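Local coordinates for aldehyde dehydrogenase (Burkholderia thailandensis, PDB 5J6B), which probably oxidises aldehydes to carboxylic acids with NADP+ as cofactor, at residues Asn261-Val266 and Val296-Ala301. Sequence-based numbering, arbitrary orientation.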
loop_
_atom_site.group_PDB
_atom_site.type_symbol
_atom_site.label_atom_id
_atom_site.label_comp_id
_atom_site.label_asym_id
_atom_site.label_seq_id
_atom_site.Cartn_x
_atom_site.Cartn_y
_atom_site.Cartn_z
ATOM N N ASN A 261 -23.680 9.734 21.221
ATOM C CA ASN A 261 -23.952 9.349 22.609
ATOM C C ASN A 261 -23.206 8.048 22.917
ATOM O O ASN A 261 -23.811 7.006 23.176
ATOM C CB ASN A 261 -25.487 9.245 22.881
ATOM C CG ASN A 261 -26.211 8.244 21.973
ATOM O OD1 ASN A 261 -25.722 7.858 20.904
ATOM N ND2 ASN A 261 -27.399 7.840 22.397
ATOM N N ALA A 262 -21.875 8.135 22.937
ATOM C CA ALA A 262 -21.029 6.950 22.904
ATOM C C ALA A 262 -21.270 6.047 24.104
ATOM O O ALA A 262 -21.542 6.502 25.220
ATOM C CB ALA A 262 -19.546 7.334 22.858
ATOM N N ALA A 263 -21.150 4.749 23.852
ATOM C CA ALA A 263 -21.377 3.709 24.843
ATOM C C ALA A 263 -20.104 2.901 25.068
ATOM O O ALA A 263 -19.258 2.762 24.170
ATOM C CB ALA A 263 -22.511 2.762 24.408
ATOM N N ALA A 264 -19.987 2.366 26.282
ATOM C CA ALA A 264 -18.929 1.437 26.655
ATOM C C ALA A 264 -19.586 0.201 27.250
ATOM O O ALA A 264 -20.436 0.319 28.136
ATOM C CB ALA A 264 -17.953 2.058 27.670
ATOM N N ILE A 265 -19.202 -0.971 26.754
ATOM C CA ILE A 265 -19.655 -2.254 27.285
ATOM C C ILE A 265 -18.607 -2.765 28.261
ATOM O O ILE A 265 -17.401 -2.721 27.971
ATOM C CB ILE A 265 -19.886 -3.284 26.157
ATOM C CG1 ILE A 265 -21.059 -2.871 25.267
ATOM C CG2 ILE A 265 -20.112 -4.701 26.730
ATOM C CD1 ILE A 265 -21.156 -3.688 23.982
ATOM N N VAL A 266 -19.054 -3.267 29.411
ATOM C CA VAL A 266 -18.174 -3.955 30.354
ATOM C C VAL A 266 -18.621 -5.415 30.406
ATOM O O VAL A 266 -19.712 -5.718 30.900
ATOM C CB VAL A 266 -18.194 -3.313 31.747
ATOM C CG1 VAL A 266 -17.204 -4.035 32.654
ATOM C CG2 VAL A 266 -17.853 -1.808 31.650
ATOM N N VAL A 296 -17.957 9.221 27.137
ATOM C CA VAL A 296 -18.802 8.099 27.537
ATOM C C VAL A 296 -20.130 8.650 28.037
ATOM O O VAL A 296 -20.184 9.373 29.035
ATOM C CB VAL A 296 -18.117 7.239 28.612
ATOM C CG1 VAL A 296 -19.097 6.207 29.178
ATOM C CG2 VAL A 296 -16.883 6.538 28.053
ATOM N N GLN A 297 -21.216 8.322 27.339
ATOM C CA GLN A 297 -22.533 8.710 27.828
ATOM C C GLN A 297 -23.324 7.545 28.394
ATOM O O GLN A 297 -24.117 7.739 29.320
ATOM C CB GLN A 297 -23.342 9.375 26.709
ATOM C CG GLN A 297 -24.700 9.946 27.161
ATOM C CD GLN A 297 -25.338 10.809 26.090
ATOM O OE1 GLN A 297 -24.644 11.522 25.369
ATOM N NE2 GLN A 297 -26.656 10.724 25.959
ATOM N N ARG A 298 -23.111 6.338 27.871
ATOM C CA ARG A 298 -23.873 5.159 28.266
ATOM C C ARG A 298 -22.916 4.047 28.675
ATOM O O ARG A 298 -21.992 3.716 27.931
ATOM C CB ARG A 298 -24.774 4.693 27.116
ATOM C CG ARG A 298 -25.733 5.776 26.602
ATOM C CD ARG A 298 -26.562 5.221 25.434
ATOM N NE ARG A 298 -25.798 5.155 24.187
ATOM C CZ ARG A 298 -25.945 4.206 23.264
ATOM N NH1 ARG A 298 -26.811 3.221 23.461
ATOM N NH2 ARG A 298 -25.215 4.236 22.150
ATOM N N ILE A 299 -23.131 3.476 29.854
ATOM C CA ILE A 299 -22.326 2.362 30.339
ATOM C C ILE A 299 -23.230 1.143 30.415
ATOM O O ILE A 299 -24.243 1.166 31.119
ATOM C CB ILE A 299 -21.703 2.661 31.709
ATOM C CG1 ILE A 299 -20.846 3.936 31.630
ATOM C CG2 ILE A 299 -20.896 1.451 32.183
ATOM C CD1 ILE A 299 -20.489 4.527 32.984
ATOM N N ILE A 300 -22.842 0.076 29.712
ATOM C CA ILE A 300 -23.638 -1.141 29.553
ATOM C C ILE A 300 -22.819 -2.269 30.173
ATOM O O ILE A 300 -21.864 -2.761 29.558
ATOM C CB ILE A 300 -23.954 -1.417 28.077
ATOM C CG1 ILE A 300 -24.661 -0.210 27.442
ATOM C CG2 ILE A 300 -24.785 -2.696 27.916
ATOM C CD1 ILE A 300 -24.656 -0.205 25.904
ATOM N N ALA A 301 -23.169 -2.675 31.396
ATOM C CA ALA A 301 -22.330 -3.548 32.206
ATOM C C ALA A 301 -22.999 -4.894 32.440
ATOM O O ALA A 301 -24.197 -4.957 32.741
ATOM C CB ALA A 301 -22.011 -2.900 33.558
HETATM O O HOH W 1 -23.428 6.198 20.086
#
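A beta-alpha-beta unit of the aldehyde dehydrogenase fold, with helix 274-286 as its crossover, brings strands 263-266 and 298-302 side by side and parallel at the centre of a mixed sheet. Their backbone ladder runs from A264 N to R298 O, back from I300 N to A264 O, and on from V266 N to I300 O, each bond 2.9 Å long. Before the strands settle into register, A262 O takes two amides at once, Q297 N at 2.8 Å and R298 N at 3.1 Å. On the face shared by A263, I265 and I300, which helix 401-409 covers, CD1 of I300 meets A263 CB at 4.0 Å. The R298 side chain rises on this face too, bent at chi3 (-77°), which turns the guanidinium back over the incoming loop. A263 CB lies over one guanidinium face and N261 ND2 over the opposite one; S411 OG and Y384 O hold the N261 amide, 20° from the guanidinium plane, while R407 O and V408 O take further guanidinium N-H groups. N261 CB packs against the Q297 amide, itself bonded to K386 O and A388 N. Side-on in the guanidinium plane, R298 grips N261 O with NE at 2.9 Å and, less straight, with NH2 at 3.3 Å.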